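Local coordinates for protein geranyltranstransferase (IspA) (Helicobacter pylori, PDB 3LLW) that probably acts as a magnesium-dependent prenyltransferase of the FPP/GGPP synthase family, joining isoprenoid diphosphates in isoprene biosynthesis, at residues L55-L60 with K67-Q72; C61-Q66 with V202-K207; A80-C85 with L197-V202. All blocks are in the same frame, centred on the assembly; numbering follows the deposited sequence.

Contact 1 (L55-L60 with K67-Q72)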
ATOM      1  N   LEU A  55      -6.053  19.566   6.527  1.00 46.61           N
ATOM      2  CA  LEU A  55      -4.735  19.915   7.076  1.00 47.89           C
ATOM      3  C   LEU A  55      -3.701  20.070   5.976  1.00 46.84           C
ATOM      4  O   LEU A  55      -2.884  20.981   6.024  1.00 51.03           O
ATOM      5  CB  LEU A  55      -4.251  18.847   8.055  1.00 52.69           C
ATOM      6  CG  LEU A  55      -4.903  18.753   9.430  1.00 51.56           C
ATOM      7  CD1 LEU A  55      -4.622  17.364   9.997  1.00 34.25           C
ATOM      8  CD2 LEU A  55      -4.346  19.847  10.327  1.00 55.97           C
ATOM      9  N   PHE A  56      -3.745  19.154   5.001  1.00 45.50           N
ATOM     10  CA  PHE A  56      -2.871  19.171   3.834  1.00 41.69           C
ATOM     11  C   PHE A  56      -3.044  20.472   3.070  1.00 45.96           C
ATOM     12  O   PHE A  56      -2.064  21.175   2.745  1.00 36.52           O
ATOM     13  CB  PHE A  56      -3.184  17.970   2.913  1.00 41.00           C
ATOM     14  CG  PHE A  56      -2.480  18.026   1.576  1.00 44.41           C
ATOM     15  CD1 PHE A  56      -3.192  18.265   0.409  1.00 37.35           C
ATOM     16  CD2 PHE A  56      -1.093  17.862   1.489  1.00 43.24           C
ATOM     17  CE1 PHE A  56      -2.540  18.326  -0.828  1.00 48.46           C
ATOM     18  CE2 PHE A  56      -0.437  17.925   0.253  1.00 36.98           C
ATOM     19  CZ  PHE A  56      -1.152  18.174  -0.898  1.00 34.95           C
ATOM     20  N   LEU A  57      -4.306  20.782   2.787  1.00 38.17           N
ATOM     21  CA  LEU A  57      -4.663  21.987   2.042  1.00 47.23           C
ATOM     22  C   LEU A  57      -4.434  23.290   2.813  1.00 44.00           C
ATOM     23  O   LEU A  57      -4.152  24.306   2.206  1.00 47.72           O
ATOM     24  CB  LEU A  57      -6.093  21.900   1.529  1.00 44.40           C
ATOM     25  CG  LEU A  57      -6.344  20.884   0.420  1.00 46.78           C
ATOM     26  CD1 LEU A  57      -7.857  20.657   0.243  1.00 39.87           C
ATOM     27  CD2 LEU A  57      -5.705  21.365  -0.872  1.00 33.61           C
ATOM     28  N   ALA A  58      -4.517  23.244   4.138  1.00 43.20           N
ATOM     29  CA  ALA A  58      -4.211  24.406   4.967  1.00 44.36           C
ATOM     30  C   ALA A  58      -2.785  24.886   4.755  1.00 44.07           C
ATOM     31  O   ALA A  58      -2.568  26.070   4.621  1.00 45.72           O
ATOM     32  CB  ALA A  58      -4.439  24.102   6.427  1.00 42.07           C
ATOM     33  N   VAL A  59      -1.838  23.950   4.706  1.00 46.08           N
ATOM     34  CA  VAL A  59      -0.416  24.251   4.538  1.00 44.77           C
ATOM     35  C   VAL A  59      -0.136  24.702   3.111  1.00 49.37           C
ATOM     36  O   VAL A  59       0.569  25.675   2.875  1.00 53.21           O
ATOM     37  CB  VAL A  59       0.469  23.023   4.884  1.00 40.10           C
ATOM     38  CG1 VAL A  59       1.950  23.390   4.915  1.00 40.84           C
ATOM     39  CG2 VAL A  59       0.089  22.463   6.222  1.00 39.95           C
ATOM     40  N   LEU A  60      -0.720  23.987   2.165  1.00 49.40           N
ATOM     41  CA  LEU A  60      -0.465  24.198   0.761  1.00 47.33           C
ATOM     42  C   LEU A  60      -1.042  25.502   0.191  1.00 53.97           C
ATOM     43  O   LEU A  60      -0.311  26.269  -0.449  1.00 56.87           O
ATOM     44  CB  LEU A  60      -0.971  22.988   0.003  1.00 47.89           C
ATOM     45  CG  LEU A  60      -0.821  22.965  -1.499  1.00 48.51           C
ATOM     46  CD1 LEU A  60       0.626  22.687  -1.897  1.00 43.59           C
ATOM     47  CD2 LEU A  60      -1.715  21.875  -1.940  1.00 54.11           C
ATOM     48  N   LYS A  67      -2.653  31.780  -7.929  1.00 82.30           N
ATOM     49  CA  LYS A  67      -2.712  31.490  -9.364  1.00 85.44           C
ATOM     50  C   LYS A  67      -1.846  30.303  -9.787  1.00 83.06           C
ATOM     51  O   LYS A  67      -2.236  29.532 -10.671  1.00 82.84           O
ATOM     52  CB  LYS A  67      -2.393  32.738 -10.193  1.00 91.43           C
ATOM     53  CG  LYS A  67      -3.562  33.724 -10.273  1.00 99.21           C
ATOM     54  CD  LYS A  67      -3.459  34.619 -11.503  1.00109.76           C
ATOM     55  CE  LYS A  67      -4.802  35.261 -11.836  1.00108.97           C
ATOM     56  NZ  LYS A  67      -4.780  35.915 -13.174  1.00107.98           N
ATOM     57  N   ASP A  68      -0.685  30.160  -9.147  1.00 82.18           N
ATOM     58  CA  ASP A  68       0.209  29.016  -9.375  1.00 80.86           C
ATOM     59  C   ASP A  68      -0.360  27.742  -8.754  1.00 75.04           C
ATOM     60  O   ASP A  68      -0.066  26.635  -9.214  1.00 75.58           O
ATOM     61  CB  ASP A  68       1.613  29.297  -8.831  1.00 83.46           C
ATOM     62  CG  ASP A  68       2.284  30.491  -9.512  1.00 93.16           C
ATOM     63  OD1 ASP A  68       3.442  30.802  -9.152  1.00 98.69           O
ATOM     64  OD2 ASP A  68       1.663  31.122 -10.399  1.00 91.24           O
ATOM     65  N   TYR A  69      -1.161  27.913  -7.705  1.00 66.17           N
ATOM     66  CA  TYR A  69      -1.957  26.833  -7.134  1.00 59.83           C
ATOM     67  C   TYR A  69      -2.905  26.251  -8.182  1.00 60.97           C
ATOM     68  O   TYR A  69      -2.904  25.042  -8.414  1.00 62.00           O
ATOM     69  CB  TYR A  69      -2.743  27.332  -5.917  1.00 53.28           C
ATOM     70  CG  TYR A  69      -3.733  26.338  -5.345  1.00 56.67           C
ATOM     71  CD1 TYR A  69      -5.040  26.280  -5.814  1.00 46.66           C
ATOM     72  CD2 TYR A  69      -3.366  25.464  -4.322  1.00 53.37           C
ATOM     73  CE1 TYR A  69      -5.950  25.362  -5.287  1.00 52.20           C
ATOM     74  CE2 TYR A  69      -4.268  24.547  -3.797  1.00 53.33           C
ATOM     75  CZ  TYR A  69      -5.553  24.501  -4.283  1.00 49.06           C
ATOM     76  OH  TYR A  69      -6.448  23.597  -3.754  1.00 60.44           O
ATOM     77  N   SER A  70      -3.686  27.123  -8.822  1.00 65.42           N
ATOM     78  CA  SER A  70      -4.772  26.717  -9.733  1.00 68.44           C
ATOM     79  C   SER A  70      -4.307  26.010 -11.004  1.00 65.89           C
ATOM     80  O   SER A  70      -5.091  25.294 -11.634  1.00 64.50           O
ATOM     81  CB  SER A  70      -5.679  27.906 -10.074  1.00 71.26           C
ATOM     82  OG  SER A  70      -6.474  28.260  -8.954  1.00 78.09           O
ATOM     83  N   ASN A  71      -3.040  26.218 -11.366  1.00 66.95           N
ATOM     84  CA  ASN A  71      -2.353  25.382 -12.354  1.00 71.84           C
ATOM     85  C   ASN A  71      -2.459  23.897 -12.020  1.00 68.58           C
ATOM     86  O   ASN A  71      -2.847  23.089 -12.862  1.00 73.94           O
ATOM     87  CB  ASN A  71      -0.866  25.750 -12.427  1.00 77.65           C
ATOM     88  CG  ASN A  71      -0.575  26.858 -13.420  1.00 90.75           C
ATOM     89  OD1 ASN A  71      -1.315  27.060 -14.388  1.00 96.67           O
ATOM     90  ND2 ASN A  71       0.522  27.575 -13.193  1.00 94.55           N
ATOM     91  N   GLN A  72      -2.139  23.556 -10.774  1.00 62.01           N
ATOM     92  CA  GLN A  72      -1.971  22.164 -10.378  1.00 60.89           C
ATOM     93  C   GLN A  72      -3.009  21.663  -9.373  1.00 56.64           C
ATOM     94  O   GLN A  72      -2.798  20.659  -8.701  1.00 58.44           O
ATOM     95  CB  GLN A  72      -0.550  21.968  -9.864  1.00 53.43           C
ATOM     96  CG  GLN A  72       0.463  21.923 -11.008  1.00 67.93           C
ATOM     97  CD  GLN A  72       1.827  22.434 -10.619  1.00 74.00           C
ATOM     98  OE1 GLN A  72       1.957  23.354  -9.808  1.00 74.54           O
ATOM     99  NE2 GLN A  72       2.863  21.847 -11.210  1.00 82.91           N
TER
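Within the all-helical isoprenoid synthase fold, a short helix, 66-71, is tied back onto the helix before it, 51-63, by Tyr69 reaching Leu57 and Leu60. Three residues apart, just under one turn, the two leucines lie on the same side of their helix, and their CD2 branches reach the tyrosine. Tyr69 leaves its backbone toward the partner helix, with CG anti to the backbone N (chi1 173°), and this carries the ring across the gap. The ring meets Leu60 at its edge: CD2 of Leu60 sits near the ring plane, 4.1 Å from CE2 of Tyr69. CD2 of Leu57 lies 3.7 Å from OH of Tyr69, and each leucine crosses the tyrosine at about a right angle. The backbones stay well apart, with the CA atoms of Leu60 and Tyr69 separated by 8.5 Å, a span that suits a long, flat residue. Tyrosine also solves a polar problem in this buried place: its hydroxyl is hydrogen-bonded to OE1 of Glu14. The leucines bring methyl groups, one to the ring edge and one to the hydroxyl oxygen, and make no polar demand of their own. Phe10 makes an edge-to-face contact with the Tyr69 ring, and the ring of Tyr76 meets it with the planes about 30° apart. Helix 6-23, which also touches Leu57 through Tyr11 and Phe18, and helix 73-94, whose Tyr76 packs on Leu60 as well, flank the contact.

Contact 2 (C61-Q66 with V202-K207)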
ATOM      1  N   CYS A  61      -2.327  25.762   0.444  1.00 49.23           N
ATOM      2  CA  CYS A  61      -2.989  27.011   0.018  1.00 52.90           C
ATOM      3  C   CYS A  61      -2.315  28.259   0.570  1.00 53.97           C
ATOM      4  O   CYS A  61      -2.282  29.294  -0.094  1.00 51.99           O
ATOM      5  CB  CYS A  61      -4.453  27.043   0.456  1.00 51.83           C
ATOM      6  SG  CYS A  61      -5.501  25.853  -0.349  1.00 55.91           S
ATOM      7  N   ALA A  62      -1.810  28.152   1.794  1.00 53.89           N
ATOM      8  CA  ALA A  62      -1.059  29.216   2.431  1.00 50.27           C
ATOM      9  C   ALA A  62       0.292  29.481   1.767  1.00 52.83           C
ATOM     10  O   ALA A  62       0.721  30.630   1.667  1.00 56.32           O
ATOM     11  CB  ALA A  62      -0.856  28.889   3.871  1.00 48.78           C
ATOM     12  N   LEU A  63       0.957  28.428   1.303  1.00 56.73           N
ATOM     13  CA  LEU A  63       2.363  28.539   0.887  1.00 56.12           C
ATOM     14  C   LEU A  63       2.580  28.731  -0.611  1.00 56.61           C
ATOM     15  O   LEU A  63       3.613  29.267  -1.026  1.00 57.88           O
ATOM     16  CB  LEU A  63       3.182  27.353   1.404  1.00 54.31           C
ATOM     17  CG  LEU A  63       3.468  27.255   2.908  1.00 58.65           C
ATOM     18  CD1 LEU A  63       4.081  25.894   3.220  1.00 56.48           C
ATOM     19  CD2 LEU A  63       4.361  28.386   3.431  1.00 57.58           C
ATOM     20  N   VAL A  64       1.625  28.290  -1.422  1.00 54.33           N
ATOM     21  CA  VAL A  64       1.692  28.572  -2.853  1.00 60.72           C
ATOM     22  C   VAL A  64       0.755  29.741  -3.183  1.00 62.45           C
ATOM     23  O   VAL A  64      -0.311  29.871  -2.577  1.00 59.19           O
ATOM     24  CB  VAL A  64       1.447  27.291  -3.731  1.00 59.06           C
ATOM     25  CG1 VAL A  64       0.072  26.703  -3.510  1.00 64.12           C
ATOM     26  CG2 VAL A  64       1.669  27.577  -5.214  1.00 67.12           C
ATOM     27  N   GLY A  65       1.184  30.615  -4.098  1.00 67.52           N
ATOM     28  CA  GLY A  65       0.354  31.727  -4.585  1.00 69.99           C
ATOM     29  C   GLY A  65      -0.910  31.213  -5.250  1.00 72.59           C
ATOM     30  O   GLY A  65      -0.886  30.145  -5.870  1.00 72.07           O
ATOM     31  N   GLN A  66      -2.003  31.969  -5.116  1.00 74.44           N
ATOM     32  CA  GLN A  66      -3.340  31.559  -5.587  1.00 76.74           C
ATOM     33  C   GLN A  66      -3.441  31.146  -7.062  1.00 79.70           C
ATOM     34  O   GLN A  66      -4.224  30.257  -7.401  1.00 81.93           O
ATOM     35  CB  GLN A  66      -4.376  32.643  -5.290  1.00 76.07           C
ATOM     36  CG  GLN A  66      -4.895  32.640  -3.855  1.00 82.72           C
ATOM     37  CD  GLN A  66      -5.969  33.695  -3.603  1.00 80.54           C
ATOM     38  OE1 GLN A  66      -6.768  34.013  -4.489  1.00 77.88           O
ATOM     39  NE2 GLN A  66      -5.994  34.237  -2.385  1.00 73.15           N
ATOM     40  N   VAL A 202       6.116  19.746   1.475  1.00 46.82           N
ATOM     41  CA  VAL A 202       6.724  19.024   0.363  1.00 40.03           C
ATOM     42  C   VAL A 202       6.027  19.296  -0.980  1.00 46.98           C
ATOM     43  O   VAL A 202       6.691  19.706  -1.948  1.00 47.25           O
ATOM     44  CB  VAL A 202       6.797  17.498   0.690  1.00 40.46           C
ATOM     45  CG1 VAL A 202       7.095  16.660  -0.547  1.00 33.83           C
ATOM     46  CG2 VAL A 202       7.849  17.249   1.750  1.00 40.41           C
ATOM     47  N   ALA A 203       4.702  19.111  -1.022  1.00 43.50           N
ATOM     48  CA  ALA A 203       3.909  19.364  -2.242  1.00 45.39           C
ATOM     49  C   ALA A 203       3.949  20.813  -2.750  1.00 48.47           C
ATOM     50  O   ALA A 203       3.816  21.039  -3.947  1.00 46.97           O
ATOM     51  CB  ALA A 203       2.466  18.919  -2.056  1.00 42.19           C
ATOM     52  N   SER A 204       4.133  21.783  -1.850  1.00 50.10           N
ATOM     53  CA  SER A 204       4.229  23.196  -2.248  1.00 53.40           C
ATOM     54  C   SER A 204       5.517  23.542  -3.001  1.00 57.57           C
ATOM     55  O   SER A 204       5.571  24.554  -3.696  1.00 59.96           O
ATOM     56  CB  SER A 204       4.065  24.125  -1.044  1.00 48.00           C
ATOM     57  OG  SER A 204       5.233  24.137  -0.250  1.00 51.05           O
ATOM     58  N   GLY A 205       6.539  22.702  -2.861  1.00 59.77           N
ATOM     59  CA  GLY A 205       7.806  22.904  -3.561  1.00 66.66           C
ATOM     60  C   GLY A 205       8.841  23.756  -2.847  1.00 69.19           C
ATOM     61  O   GLY A 205      10.009  23.756  -3.237  1.00 73.98           O
ATOM     62  N   ILE A 206       8.432  24.486  -1.811  1.00 73.06           N
ATOM     63  CA  ILE A 206       9.373  25.338  -1.078  1.00 77.43           C
ATOM     64  C   ILE A 206      10.245  24.476  -0.159  1.00 79.49           C
ATOM     65  O   ILE A 206       9.789  23.457   0.367  1.00 81.37           O
ATOM     66  CB  ILE A 206       8.684  26.559  -0.331  1.00 78.08           C
ATOM     67  CG1 ILE A 206       8.719  26.420   1.195  1.00 77.15           C
ATOM     68  CG2 ILE A 206       7.261  26.827  -0.859  1.00 80.62           C
ATOM     69  CD1 ILE A 206       8.601  27.733   1.941  1.00 79.46           C
ATOM     70  N   LYS A 207      11.511  24.861  -0.018  1.00 80.27           N
ATOM     71  CA  LYS A 207      12.449  24.116   0.814  1.00 81.43           C
ATOM     72  C   LYS A 207      12.827  24.934   2.044  1.00 79.60           C
ATOM     73  O   LYS A 207      13.554  25.931   1.951  1.00 83.20           O
ATOM     74  CB  LYS A 207      13.686  23.697   0.006  1.00 83.19           C
ATOM     75  CG  LYS A 207      13.340  23.044  -1.331  1.00 85.93           C
ATOM     76  CD  LYS A 207      14.559  22.561  -2.099  1.00 87.90           C
ATOM     77  CE  LYS A 207      14.180  22.274  -3.551  1.00 95.27           C
ATOM     78  NZ  LYS A 207      15.167  21.409  -4.254  1.00 94.55           N
TER
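Leu63 and Ser204 meet near the C-terminal ends of two helices. Helix 51-63 gives way at Val64, and Gly65 then takes the N-cap position of the next helix. After helix 178-204, Gly205 is the first residue to leave helical angles, with a positive phi (89°); at these angles there is no room for a CB beside the preceding carbonyl oxygen, which suits glycine. A backbone hydrogen bond from N of Gly205 to O of Val202, 3.1 Å long, closes the turn. Leu63 and Ser204 each point toward the other segment. CB of Leu63 lies 4.1 Å from CB of Ser204, and CD1 of Leu63 is likewise 4.1 Å from OG of Ser204. Serine is small enough to let the two helix ends meet at ordinary van der Waals distance, and its hydroxyl is hydrogen-bonded to O of Leu201; chi1 of 75° holds OG between the backbone N and carbonyl carbon. Beyond the turn, CG2 of Ile206 comes within 4.4 Å of O of Leu63, a looser contact. Leu63 and Ile206 both rest on Leu201. The arrangement is that of two helix C-termini meeting at one end of a helical bundle, near the surface.

Contact 3 (A80-C85 with L197-V202)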
ATOM      1  N   ALA A  80      -4.260  14.933  -1.792  1.00 38.65           N
ATOM      2  CA  ALA A  80      -5.162  15.041  -0.655  1.00 38.06           C
ATOM      3  C   ALA A  80      -6.062  13.800  -0.555  1.00 35.31           C
ATOM      4  O   ALA A  80      -6.319  13.305   0.544  1.00 38.08           O
ATOM      5  CB  ALA A  80      -6.009  16.305  -0.779  1.00 38.88           C
ATOM      6  N   LEU A  81      -6.509  13.310  -1.711  1.00 36.57           N
ATOM      7  CA  LEU A  81      -7.357  12.119  -1.821  1.00 41.61           C
ATOM      8  C   LEU A  81      -6.587  10.849  -1.425  1.00 45.48           C
ATOM      9  O   LEU A  81      -7.172   9.921  -0.847  1.00 46.11           O
ATOM     10  CB  LEU A  81      -7.937  11.985  -3.239  1.00 36.28           C
ATOM     11  CG  LEU A  81      -8.998  10.892  -3.480  1.00 42.33           C
ATOM     12  CD1 LEU A  81     -10.065  10.903  -2.411  1.00 34.13           C
ATOM     13  CD2 LEU A  81      -9.614  10.979  -4.863  1.00 44.19           C
ATOM     14  N   SER A  82      -5.277  10.818  -1.681  1.00 39.41           N
ATOM     15  CA  SER A  82      -4.480   9.645  -1.300  1.00 39.57           C
ATOM     16  C   SER A  82      -4.423   9.490   0.208  1.00 38.40           C
ATOM     17  O   SER A  82      -4.472   8.374   0.719  1.00 45.48           O
ATOM     18  CB  SER A  82      -3.067   9.730  -1.850  1.00 41.58           C
ATOM     19  OG  SER A  82      -2.317  10.641  -1.093  1.00 43.60           O
ATOM     20  N   ILE A  83      -4.329  10.617   0.914  1.00 39.85           N
ATOM     21  CA  ILE A  83      -4.366  10.630   2.374  1.00 35.73           C
ATOM     22  C   ILE A  83      -5.739  10.154   2.891  1.00 41.53           C
ATOM     23  O   ILE A  83      -5.814   9.391   3.855  1.00 38.11           O
ATOM     24  CB  ILE A  83      -4.073  12.028   2.929  1.00 38.50           C
ATOM     25  CG1 ILE A  83      -2.748  12.574   2.357  1.00 46.01           C
ATOM     26  CG2 ILE A  83      -3.977  11.974   4.447  1.00 44.56           C
ATOM     27  CD1 ILE A  83      -2.446  14.031   2.718  1.00 38.21           C
ATOM     28  N   GLU A  84      -6.807  10.589   2.226  1.00 35.45           N
ATOM     29  CA  GLU A  84      -8.152  10.241   2.654  1.00 45.73           C
ATOM     30  C   GLU A  84      -8.397   8.739   2.452  1.00 40.83           C
ATOM     31  O   GLU A  84      -8.935   8.095   3.333  1.00 43.52           O
ATOM     32  CB  GLU A  84      -9.190  11.147   1.962  1.00 45.77           C
ATOM     33  CG  GLU A  84     -10.658  11.038   2.455  1.00 44.70           C
ATOM     34  CD  GLU A  84     -10.896  11.388   3.936  1.00 52.39           C
ATOM     35  OE1 GLU A  84     -10.044  12.054   4.578  1.00 46.72           O
ATOM     36  OE2 GLU A  84     -11.969  10.986   4.459  1.00 48.53           O
ATOM     37  N   CYS A  85      -7.919   8.182   1.336  1.00 43.66           N
ATOM     38  CA  CYS A  85      -8.003   6.731   1.074  1.00 42.89           C
ATOM     39  C   CYS A  85      -7.291   5.855   2.109  1.00 44.87           C
ATOM     40  O   CYS A  85      -7.849   4.841   2.562  1.00 43.74           O
ATOM     41  CB  CYS A  85      -7.494   6.398  -0.332  1.00 46.02           C
ATOM     42  SG  CYS A  85      -8.618   6.953  -1.611  1.00 49.61           S
ATOM     43  N   LEU A 197       0.299  17.352   7.315  1.00 41.73           N
ATOM     44  CA  LEU A 197       0.890  18.686   7.402  1.00 43.65           C
ATOM     45  C   LEU A 197       2.176  18.830   6.597  1.00 36.62           C
ATOM     46  O   LEU A 197       2.247  19.699   5.734  1.00 43.86           O
ATOM     47  CB  LEU A 197       1.127  19.091   8.854  1.00 45.68           C
ATOM     48  CG  LEU A 197      -0.140  19.367   9.644  1.00 38.82           C
ATOM     49  CD1 LEU A 197       0.166  19.281  11.101  1.00 38.27           C
ATOM     50  CD2 LEU A 197      -0.711  20.739   9.343  1.00 41.84           C
ATOM     51  N   ILE A 198       3.148  17.941   6.814  1.00 41.66           N
ATOM     52  CA  ILE A 198       4.441  17.995   6.076  1.00 46.66           C
ATOM     53  C   ILE A 198       4.368  17.606   4.588  1.00 47.36           C
ATOM     54  O   ILE A 198       5.219  18.030   3.769  1.00 44.54           O
ATOM     55  CB  ILE A 198       5.588  17.235   6.794  1.00 49.10           C
ATOM     56  CG1 ILE A 198       5.257  15.743   6.917  1.00 57.10           C
ATOM     57  CG2 ILE A 198       5.864  17.873   8.158  1.00 43.19           C
ATOM     58  CD1 ILE A 198       6.356  14.879   7.510  1.00 51.78           C
ATOM     59  N   MET A 199       3.345  16.828   4.238  1.00 37.89           N
ATOM     60  CA  MET A 199       3.054  16.512   2.845  1.00 36.32           C
ATOM     61  C   MET A 199       2.537  17.776   2.159  1.00 41.60           C
ATOM     62  O   MET A 199       2.761  17.953   0.957  1.00 50.25           O
ATOM     63  CB  MET A 199       2.059  15.340   2.686  1.00 39.02           C
ATOM     64  CG  MET A 199       2.634  13.899   2.842  1.00 36.52           C
ATOM     65  SD  MET A 199       1.289  12.650   3.096  1.00 28.03           S
ATOM     66  CE  MET A 199       0.847  12.447   1.375  1.00 24.13           C
ATOM     67  N   GLY A 200       1.879  18.657   2.924  1.00 36.42           N
ATOM     68  CA  GLY A 200       1.571  20.024   2.457  1.00 37.38           C
ATOM     69  C   GLY A 200       2.807  20.873   2.112  1.00 39.91           C
ATOM     70  O   GLY A 200       2.813  21.588   1.097  1.00 43.11           O
ATOM     71  N   LEU A 201       3.843  20.809   2.946  1.00 38.07           N
ATOM     72  CA  LEU A 201       5.097  21.581   2.685  1.00 40.22           C
ATOM     73  C   LEU A 201       5.829  21.043   1.456  1.00 40.81           C
ATOM     74  O   LEU A 201       6.106  21.781   0.521  1.00 51.73           O
ATOM     75  CB  LEU A 201       6.034  21.595   3.909  1.00 34.57           C
ATOM     76  CG  LEU A 201       7.396  22.314   3.748  1.00 46.90           C
ATOM     77  CD1 LEU A 201       7.232  23.777   3.321  1.00 40.04           C
ATOM     78  CD2 LEU A 201       8.201  22.256   5.018  1.00 42.27           C
ATOM     79  N   VAL A 202       6.116  19.746   1.475  1.00 46.82           N
ATOM     80  CA  VAL A 202       6.724  19.024   0.363  1.00 40.03           C
ATOM     81  C   VAL A 202       6.027  19.296  -0.980  1.00 46.98           C
ATOM     82  O   VAL A 202       6.691  19.706  -1.948  1.00 47.25           O
ATOM     83  CB  VAL A 202       6.797  17.498   0.690  1.00 40.46           C
ATOM     84  CG1 VAL A 202       7.095  16.660  -0.547  1.00 33.83           C
ATOM     85  CG2 VAL A 202       7.849  17.249   1.750  1.00 40.41           C
TER
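From CB, which points toward helix 73-94, the side chain of Met199 reaches out from helix 178-204 to Ile83. CG lies anti to the carbonyl carbon (chi1 -80°), and the chain runs extended about the CB-CG bond, so that SD lies well out from the helix. SD is the first atom to touch: it lies 4.0 Å from CD1 of Ile83 and 4.1 Å from CG1 of the same residue. At chi3, 82°, the chain bends, bringing the terminal methyl against the isoleucine. CE is 3.7 Å from CG1 of Ile83 and 3.9 Å from its CD1, so the two side chains reach toward each other tip to tip, the longer branch of the isoleucine meeting the thioether end of the methionine. The same methyl comes within 4.4 Å of OG of Ser82, a loose contact. Methionine suits the place because its unbranched chain is long and flexible enough to bridge two helices. Ile83 offers an apolar branch that needs no polar partner in this buried setting. Ser82 keeps its hydroxyl occupied by a hydrogen bond to O of Ile79, one turn earlier in its own helix. Around the pair, Leu148, Ile151 and Leu152 of helix 142-156 pack on Met199, while Leu135 of helix 117-137 touches Ser82. Arg52 of helix 51-63 lies against Ile83. All three touching residues are buried, and the contact's centre is about 8 Å from the centre of the chain, in the interior of the bundle among three further helices.

In the fold
Helix 51-63 serves contacts 1 and 2, and helix 178-204 serves contacts 2 and 3. Centres of contacts 1 and 2 are about 6 Å apart, those of 1 and 3 about 11 Å, and those of 2 and 3 about 13 Å. Along the chain, contacts 1 and 2 interleave; contact 1 closes before contact 3 opens, and contact 3 is nested within the loop closed by contact 2. Phe56 packs against both Ala80 and Ala203, linking helices 73-94 and 178-204. The three contacts run from the surface (contact 2) inward (contact 3), away from the magnesium-binding Asp94 and Asp100; contact 1 joins successive helices, while contacts 2 and 3 join segments more than 100 residues apart.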